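Local coordinates for protein adenosine kinase (Sinorhizobium meliloti, PDB 3UBO) that probably phosphorylates adenosine using ATP as a pfkB-family kinase, and is captured here with adenosine and ADP bound, at residues G252-A266 with R294-A306. Numbering follows the deposited sequence.
With ADP (adenosine-5'-diphosphate), chain D.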
ATOM      1  N   GLY A 252      26.916   0.878   6.517  1.00 69.98           N
ATOM      2  CA  GLY A 252      26.472   2.200   6.904  1.00 69.40           C
ATOM      3  C   GLY A 252      26.863   3.197   5.845  1.00 69.44           C
ATOM      4  O   GLY A 252      26.342   3.093   4.750  1.00 69.86           O
ATOM      5  N   SER A 253      27.780   4.132   6.139  1.00 69.42           N
ATOM      6  CA  SER A 253      28.155   5.185   5.152  1.00 71.04           C
ATOM      7  C   SER A 253      29.630   5.616   5.212  1.00 71.83           C
ATOM      8  O   SER A 253      30.287   5.431   6.228  1.00 69.81           O
ATOM      9  CB  SER A 253      27.260   6.436   5.307  1.00 67.14           C
ATOM     10  OG  SER A 253      27.832   7.359   6.234  1.00 69.51           O
ATOM     11  N   VAL A 254      30.144   6.202   4.128  1.00 70.85           N
ATOM     12  CA  VAL A 254      31.432   6.901   4.169  1.00 70.68           C
ATOM     13  C   VAL A 254      31.385   8.231   3.430  1.00 74.27           C
ATOM     14  O   VAL A 254      31.535   8.269   2.205  1.00 76.02           O
ATOM     15  CB  VAL A 254      32.601   6.062   3.608  1.00 70.83           C
ATOM     16  CG1 VAL A 254      32.283   5.527   2.241  1.00 70.83           C
ATOM     17  CG2 VAL A 254      33.882   6.886   3.615  1.00 71.80           C
ATOM     18  N   VAL A 255      31.174   9.330   4.155  1.00 74.12           N
ATOM     19  CA  VAL A 255      31.207  10.658   3.550  1.00 71.53           C
ATOM     20  C   VAL A 255      32.634  11.154   3.223  1.00 73.12           C
ATOM     21  O   VAL A 255      33.566  10.854   3.885  1.00 75.80           O
ATOM     22  CB  VAL A 255      30.428  11.651   4.413  1.00 72.85           C
ATOM     23  CG1 VAL A 255      30.348  13.049   3.746  1.00 73.65           C
ATOM     24  CG2 VAL A 255      29.033  11.128   4.640  1.00 71.27           C
ATOM     25  N   VAL A 256      32.795  11.911   2.158  1.00 78.12           N
ATOM     26  CA  VAL A 256      34.122  12.293   1.668  1.00 79.62           C
ATOM     27  C   VAL A 256      34.191  13.824   1.367  1.00 80.22           C
ATOM     28  O   VAL A 256      33.272  14.378   0.740  1.00 76.18           O
ATOM     29  CB  VAL A 256      34.506  11.411   0.442  1.00 79.97           C
ATOM     30  CG1 VAL A 256      35.372  12.148  -0.503  1.00 81.42           C
ATOM     31  CG2 VAL A 256      35.165  10.113   0.909  1.00 81.35           C
ATOM     32  N   ARG A 257      35.251  14.478   1.899  1.00 83.65           N
ATOM     33  CA  ARG A 257      35.565  15.936   1.776  1.00 81.70           C
ATOM     34  C   ARG A 257      37.087  16.122   1.765  1.00 82.62           C
ATOM     35  O   ARG A 257      37.740  16.091   2.839  1.00 84.05           O
ATOM     36  CB  ARG A 257      34.966  16.730   2.930  1.00 77.47           C
ATOM     37  CG  ARG A 257      34.903  18.160   2.633  1.00 75.99           C
ATOM     38  CD  ARG A 257      33.690  18.783   3.266  1.00 75.94           C
ATOM     39  NE  ARG A 257      33.766  18.772   4.732  1.00 78.38           N
ATOM     40  CZ  ARG A 257      32.883  19.390   5.535  1.00 77.39           C
ATOM     41  NH1 ARG A 257      31.835  20.064   5.011  1.00 70.29           N
ATOM     42  NH2 ARG A 257      33.046  19.331   6.861  1.00 72.50           N
ATOM     43  N   GLY A 258      37.636  16.277   0.556  1.00 79.87           N
ATOM     44  CA  GLY A 258      39.065  16.148   0.308  1.00 79.93           C
ATOM     45  C   GLY A 258      39.699  14.827   0.753  1.00 83.15           C
ATOM     46  O   GLY A 258      39.599  13.804   0.049  1.00 81.99           O
ATOM     47  N   ALA A 259      40.361  14.859   1.919  1.00 84.18           N
ATOM     48  CA  ALA A 259      41.085  13.695   2.488  1.00 85.96           C
ATOM     49  C   ALA A 259      40.452  13.303   3.822  1.00 85.18           C
ATOM     50  O   ALA A 259      40.880  12.342   4.502  1.00 80.73           O
ATOM     51  CB  ALA A 259      42.589  14.005   2.668  1.00 84.30           C
ATOM     52  N   GLU A 260      39.437  14.100   4.180  1.00 85.12           N
ATOM     53  CA  GLU A 260      38.587  13.853   5.346  1.00 85.67           C
ATOM     54  C   GLU A 260      37.570  12.748   5.017  1.00 83.60           C
ATOM     55  O   GLU A 260      36.894  12.859   3.996  1.00 85.74           O
ATOM     56  CB  GLU A 260      37.831  15.136   5.695  1.00 83.79           C
ATOM     57  CG  GLU A 260      37.107  14.980   7.033  1.00 85.88           C
ATOM     58  CD  GLU A 260      36.267  16.197   7.409  1.00 86.78           C
ATOM     59  OE1 GLU A 260      35.701  16.137   8.557  1.00 84.27           O
ATOM     60  OE2 GLU A 260      36.187  17.167   6.556  1.00 83.14           O
ATOM     61  N   ARG A 261      37.451  11.694   5.822  1.00 80.38           N
ATOM     62  CA  ARG A 261      36.542  10.598   5.470  1.00 77.59           C
ATOM     63  C   ARG A 261      35.783  10.160   6.691  1.00 79.09           C
ATOM     64  O   ARG A 261      36.296   9.303   7.471  1.00 80.37           O
ATOM     65  CB  ARG A 261      37.297   9.376   4.929  1.00 80.04           C
ATOM     66  CG  ARG A 261      38.331   9.639   3.851  1.00 81.55           C
ATOM     67  CD  ARG A 261      38.352   8.459   2.870  1.00 84.76           C
ATOM     68  NE  ARG A 261      38.896   8.756   1.535  1.00 84.94           N
ATOM     69  CZ  ARG A 261      38.669   9.863   0.820  1.00 85.06           C
ATOM     70  NH1 ARG A 261      37.874  10.845   1.256  1.00 82.03           N
ATOM     71  NH2 ARG A 261      39.251   9.982  -0.362  1.00 86.07           N
ATOM     72  N   VAL A 262      34.587  10.730   6.880  1.00 74.12           N
ATOM     73  CA  VAL A 262      33.697  10.336   7.989  1.00 74.21           C
ATOM     74  C   VAL A 262      32.985   8.985   7.741  1.00 73.99           C
ATOM     75  O   VAL A 262      31.982   8.948   7.018  1.00 72.96           O
ATOM     76  CB  VAL A 262      32.617  11.412   8.277  1.00 73.31           C
ATOM     77  CG1 VAL A 262      31.780  11.075   9.551  1.00 71.17           C
ATOM     78  CG2 VAL A 262      33.250  12.775   8.394  1.00 74.57           C
ATOM     79  N   ARG A 263      33.491   7.896   8.347  1.00 73.88           N
ATOM     80  CA  ARG A 263      32.819   6.571   8.318  1.00 72.40           C
ATOM     81  C   ARG A 263      31.878   6.338   9.503  1.00 68.92           C
ATOM     82  O   ARG A 263      32.357   6.013  10.556  1.00 75.15           O
ATOM     83  CB  ARG A 263      33.865   5.459   8.281  1.00 68.89           C
ATOM     84  CG  ARG A 263      34.925   5.845   7.331  1.00 75.13           C
ATOM     85  CD  ARG A 263      35.875   4.756   7.072  1.00 78.32           C
ATOM     86  NE  ARG A 263      36.455   4.961   5.752  1.00 85.23           N
ATOM     87  CZ  ARG A 263      37.478   4.270   5.246  1.00 89.62           C
ATOM     88  NH1 ARG A 263      38.070   3.298   5.974  1.00 87.24           N
ATOM     89  NH2 ARG A 263      37.895   4.546   3.997  1.00 89.89           N
ATOM     90  N   VAL A 264      30.572   6.530   9.349  1.00 64.78           N
ATOM     91  CA  VAL A 264      29.571   6.165  10.341  1.00 64.09           C
ATOM     92  C   VAL A 264      28.860   4.855   9.933  1.00 67.84           C
ATOM     93  O   VAL A 264      28.407   4.682   8.782  1.00 69.69           O
ATOM     94  CB  VAL A 264      28.520   7.292  10.568  1.00 66.10           C
ATOM     95  CG1 VAL A 264      27.418   6.855  11.546  1.00 63.33           C
ATOM     96  CG2 VAL A 264      29.204   8.623  10.980  1.00 67.15           C
ATOM     97  N   GLY A 265      28.735   3.933  10.876  1.00 66.37           N
ATOM     98  CA  GLY A 265      28.165   2.626  10.585  1.00 66.85           C
ATOM     99  C   GLY A 265      26.647   2.518  10.678  1.00 65.70           C
ATOM    100  O   GLY A 265      25.953   3.449  11.127  1.00 62.80           O
ATOM    101  N   ALA A 266      26.117   1.381  10.237  1.00 66.13           N
ATOM    102  CA  ALA A 266      24.670   1.308  10.061  1.00 68.37           C
ATOM    103  C   ALA A 266      24.051   0.555  11.188  1.00 66.41           C
ATOM    104  O   ALA A 266      24.708  -0.209  11.868  1.00 65.82           O
ATOM    105  CB  ALA A 266      24.264   0.716   8.679  1.00 68.13           C
ATOM    106  N   ARG A 294      24.881  20.562  11.064  1.00 70.89           N
ATOM    107  CA  ARG A 294      25.272  19.440  11.909  1.00 66.86           C
ATOM    108  C   ARG A 294      26.522  18.749  11.349  1.00 67.69           C
ATOM    109  O   ARG A 294      26.872  18.901  10.199  1.00 66.50           O
ATOM    110  CB  ARG A 294      24.129  18.444  12.052  1.00 68.76           C
ATOM    111  CG  ARG A 294      22.963  18.923  12.892  1.00 69.84           C
ATOM    112  CD  ARG A 294      21.975  17.826  13.058  1.00 70.60           C
ATOM    113  NE  ARG A 294      20.636  18.367  13.117  1.00 72.06           N
ATOM    114  CZ  ARG A 294      19.817  18.268  14.172  1.00 77.48           C
ATOM    115  NH1 ARG A 294      20.205  17.606  15.285  1.00 76.30           N
ATOM    116  NH2 ARG A 294      18.586  18.819  14.094  1.00 74.13           N
ATOM    117  N   SER A 295      27.221  18.002  12.180  1.00 69.32           N
ATOM    118  CA  SER A 295      28.499  17.462  11.762  1.00 71.50           C
ATOM    119  C   SER A 295      28.214  16.558  10.599  1.00 69.31           C
ATOM    120  O   SER A 295      27.085  16.130  10.458  1.00 68.02           O
ATOM    121  CB  SER A 295      29.095  16.627  12.907  1.00 70.99           C
ATOM    122  OG  SER A 295      28.047  16.057  13.690  1.00 71.39           O
ATOM    123  N   LEU A 296      29.231  16.254   9.798  1.00 68.65           N
ATOM    124  CA  LEU A 296      29.165  15.121   8.873  1.00 69.76           C
ATOM    125  C   LEU A 296      28.883  13.844   9.662  1.00 72.53           C
ATOM    126  O   LEU A 296      28.160  12.944   9.203  1.00 72.09           O
ATOM    127  CB  LEU A 296      30.479  14.950   8.108  1.00 70.49           C
ATOM    128  CG  LEU A 296      30.817  16.142   7.193  1.00 72.16           C
ATOM    129  CD1 LEU A 296      31.845  15.777   6.105  1.00 70.23           C
ATOM    130  CD2 LEU A 296      29.534  16.699   6.597  1.00 72.10           C
ATOM    131  N   GLU A 297      29.480  13.777  10.845  1.00 71.37           N
ATOM    132  CA  GLU A 297      29.288  12.684  11.754  1.00 72.57           C
ATOM    133  C   GLU A 297      27.790  12.513  12.070  1.00 71.85           C
ATOM    134  O   GLU A 297      27.234  11.444  11.871  1.00 71.36           O
ATOM    135  CB  GLU A 297      30.097  12.960  13.037  1.00 73.63           C
ATOM    136  CG  GLU A 297      31.087  11.866  13.435  1.00 73.05           C
ATOM    137  CD  GLU A 297      30.534  10.904  14.485  1.00 75.39           C
ATOM    138  OE1 GLU A 297      29.528  11.257  15.158  1.00 76.14           O
ATOM    139  OE2 GLU A 297      31.120   9.805  14.647  1.00 72.54           O
ATOM    140  N   GLU A 298      27.140  13.561  12.560  1.00 71.17           N
ATOM    141  CA  GLU A 298      25.752  13.441  12.977  1.00 71.67           C
ATOM    142  C   GLU A 298      24.845  13.422  11.744  1.00 70.79           C
ATOM    143  O   GLU A 298      23.625  13.179  11.809  1.00 69.76           O
ATOM    144  CB  GLU A 298      25.391  14.615  13.864  1.00 74.04           C
ATOM    145  CG  GLU A 298      24.367  14.321  14.985  1.00 79.16           C
ATOM    146  CD  GLU A 298      23.936  15.637  15.680  1.00 85.99           C
ATOM    147  OE1 GLU A 298      24.781  16.605  15.690  1.00 85.85           O
ATOM    148  OE2 GLU A 298      22.764  15.721  16.181  1.00 86.92           O
ATOM    149  N   CYS A 299      25.451  13.708  10.606  1.00 71.15           N
ATOM    150  CA  CYS A 299      24.728  13.662   9.342  1.00 70.23           C
ATOM    151  C   CYS A 299      24.683  12.188   8.926  1.00 70.48           C
ATOM    152  O   CYS A 299      23.587  11.642   8.769  1.00 71.50           O
ATOM    153  CB  CYS A 299      25.324  14.601   8.247  1.00 67.41           C
ATOM    154  SG  CYS A 299      24.597  16.292   8.105  1.00 64.47           S
ATOM    155  N   SER A 300      25.836  11.524   8.778  1.00 68.85           N
ATOM    156  CA  SER A 300      25.782  10.145   8.368  1.00 66.59           C
ATOM    157  C   SER A 300      24.810   9.430   9.302  1.00 66.79           C
ATOM    158  O   SER A 300      24.121   8.506   8.904  1.00 67.89           O
ATOM    159  CB  SER A 300      27.141   9.489   8.455  1.00 66.72           C
ATOM    160  OG  SER A 300      28.052  10.096   7.607  1.00 64.19           O
ATOM    161  N   LYS A 301      24.739   9.861  10.551  1.00 67.80           N
ATOM    162  CA  LYS A 301      23.960   9.088  11.530  1.00 68.30           C
ATOM    163  C   LYS A 301      22.506   9.221  11.133  1.00 65.28           C
ATOM    164  O   LYS A 301      21.778   8.235  11.052  1.00 61.68           O
ATOM    165  CB  LYS A 301      24.206   9.505  13.010  1.00 65.45           C
ATOM    166  CG  LYS A 301      25.472   8.902  13.636  1.00 66.29           C
ATOM    167  CD  LYS A 301      25.677   9.407  15.069  1.00 68.65           C
ATOM    168  CE  LYS A 301      27.134   9.214  15.603  1.00 73.07           C
ATOM    169  NZ  LYS A 301      27.606   7.836  16.189  1.00 72.27           N
ATOM    170  N   LEU A 302      22.095  10.453  10.843  1.00 66.50           N
ATOM    171  CA  LEU A 302      20.703  10.686  10.495  1.00 64.93           C
ATOM    172  C   LEU A 302      20.390   9.897   9.220  1.00 63.51           C
ATOM    173  O   LEU A 302      19.275   9.417   9.037  1.00 58.76           O
ATOM    174  CB  LEU A 302      20.430  12.162  10.357  1.00 64.92           C
ATOM    175  CG  LEU A 302      20.116  12.725  11.726  1.00 68.14           C
ATOM    176  CD1 LEU A 302      20.266  14.217  11.702  1.00 67.96           C
ATOM    177  CD2 LEU A 302      18.709  12.289  12.187  1.00 67.50           C
ATOM    178  N   GLY A 303      21.425   9.708   8.401  1.00 63.99           N
ATOM    179  CA  GLY A 303      21.342   8.893   7.213  1.00 63.54           C
ATOM    180  C   GLY A 303      20.907   7.474   7.496  1.00 62.09           C
ATOM    181  O   GLY A 303      19.796   7.065   7.100  1.00 58.81           O
ATOM    182  N   ASN A 304      21.786   6.731   8.176  1.00 62.33           N
ATOM    183  CA  ASN A 304      21.541   5.328   8.404  1.00 61.30           C
ATOM    184  C   ASN A 304      20.262   5.113   9.204  1.00 59.32           C
ATOM    185  O   ASN A 304      19.429   4.324   8.833  1.00 58.73           O
ATOM    186  CB  ASN A 304      22.743   4.702   9.025  1.00 60.71           C
ATOM    187  CG  ASN A 304      23.959   4.885   8.186  1.00 64.28           C
ATOM    188  OD1 ASN A 304      24.822   5.676   8.531  1.00 66.78           O
ATOM    189  ND2 ASN A 304      24.040   4.187   7.067  1.00 63.67           N
ATOM    190  N   LEU A 305      20.076   5.881  10.270  1.00 59.70           N
ATOM    191  CA  LEU A 305      18.839   5.804  11.045  1.00 58.35           C
ATOM    192  C   LEU A 305      17.579   5.795  10.164  1.00 58.48           C
ATOM    193  O   LEU A 305      16.661   5.007  10.390  1.00 56.04           O
ATOM    194  CB  LEU A 305      18.765   6.954  12.051  1.00 56.83           C
ATOM    195  CG  LEU A 305      17.417   7.165  12.742  1.00 61.01           C
ATOM    196  CD1 LEU A 305      17.130   6.034  13.717  1.00 50.02           C
ATOM    197  CD2 LEU A 305      17.380   8.511  13.451  1.00 54.16           C
ATOM    198  N   ALA A 306      17.544   6.677   9.167  1.00 59.94           N
ATOM    199  CA  ALA A 306      16.371   6.837   8.271  1.00 57.81           C
ATOM    200  C   ALA A 306      16.272   5.715   7.245  1.00 57.42           C
ATOM    201  O   ALA A 306      15.196   5.184   7.053  1.00 54.36           O
ATOM    202  CB  ALA A 306      16.389   8.175   7.579  1.00 56.46           C
TER
HETATM  203  PB  ADP D 354      21.032   1.544  -2.175  1.00 75.75           P
HETATM  204  O1B ADP D 354      21.157   0.631  -3.556  1.00 74.55           O
HETATM  205  O2B ADP D 354      21.215   3.202  -2.348  1.00 71.97           O
HETATM  206  O3B ADP D 354      19.735   1.293  -1.492  1.00 70.07           O
HETATM  207  PA  ADP D 354      22.951   0.675   0.091  1.00 77.43           P
HETATM  208  O1A ADP D 354      23.435  -0.896  -0.016  1.00 70.75           O
HETATM  209  O2A ADP D 354      24.119   1.535   0.282  1.00 74.24           O
HETATM  210  O3A ADP D 354      22.350   0.782  -1.483  1.00 78.44           O
HETATM  211  O5' ADP D 354      21.878   1.030   1.334  1.00 70.89           O
HETATM  212  C5' ADP D 354      21.464   2.374   1.548  1.00 68.75           C
HETATM  213  C4' ADP D 354      21.320   2.721   3.067  1.00 70.41           C
HETATM  214  O4' ADP D 354      20.202   2.073   3.839  1.00 70.35           O
HETATM  215  C3' ADP D 354      22.578   2.393   4.033  1.00 71.08           C
HETATM  216  O3' ADP D 354      23.765   3.159   3.938  1.00 70.90           O
HETATM  217  C2' ADP D 354      21.972   2.054   5.390  1.00 70.77           C
HETATM  218  O2' ADP D 354      21.800   3.064   6.395  1.00 70.59           O
HETATM  219  C1' ADP D 354      20.755   1.307   4.922  1.00 69.14           C
HETATM  220  N9  ADP D 354      21.002  -0.135   4.614  1.00 71.70           N
HETATM  221  C8  ADP D 354      21.156  -0.741   3.386  1.00 70.31           C
HETATM  222  N7  ADP D 354      21.375  -2.171   3.570  1.00 69.22           N
HETATM  223  C5  ADP D 354      21.374  -2.427   4.971  1.00 69.89           C
HETATM  224  C6  ADP D 354      21.519  -3.671   5.753  1.00 71.02           C
HETATM  225  N6  ADP D 354      21.681  -4.962   5.059  1.00 68.88           N
HETATM  226  N1  ADP D 354      21.440  -3.620   7.110  1.00 68.47           N
HETATM  227  C2  ADP D 354      21.212  -2.404   7.778  1.00 67.57           C
HETATM  228  N3  ADP D 354      21.084  -1.175   7.033  1.00 68.71           N
HETATM  229  C4  ADP D 354      21.146  -1.210   5.642  1.00 71.29           C
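L296 lays its CD1 methyl over one face of the R257 guanidinium, 3.8 Å from R257 CZ and offset toward the rim. At the edge of that same guanidinium, in its plane, E260 OE2 takes a weak but nearly straight salt-bridge bond from R257 NE (3.4 Å, 170°), tying the two ends of the type II' turn. With CG turned anti to its carbonyl carbon (chi1 -64°), L296 reaches out from the first turn of the helix to the hairpin: its CD1 also meets V255 CG1, while its CB sits 3.5 Å from V262 CG2.

One turn further on, S300 points into the hairpin. V264 CB and its CG2 methyl pack on S300 CB, while V264 CG1 meets K301 CG at 3.5 Å, the two side chains crossing at about a right angle. S300 OG lies 3.1 Å from S253 OG, a weak hydrogen bond at best, and L296 O is also within reach of the single S300 hydroxyl proton, so the choice between them is unsettled. F286 of the preceding helix, 278-290, packs on V255 and C299.

Another turn brings N304 beside A266 and up to the nucleotide, its CB 3.2 Å from O2' of the ADP ribose. G252 O accepts a 2.7 Å hydrogen bond from the neighbouring O3', putting hairpin and helix together at the ribose. Cutting N304 back to an alanine would probably leave the O2' side of the ribose without its polar neighbour and open a gap between the helix and G252.

The axis of helix segment 296-306 comes within 8.1 Å of that of strand 260-264, and their N-to-C directions differ by 38°. This is a two-stranded β-hairpin packed on a helix, with G252, just before the first strand, and N304, within the helix, both in the ADP pocket, in keeping with the ribokinase-like fold of pfkB kinases.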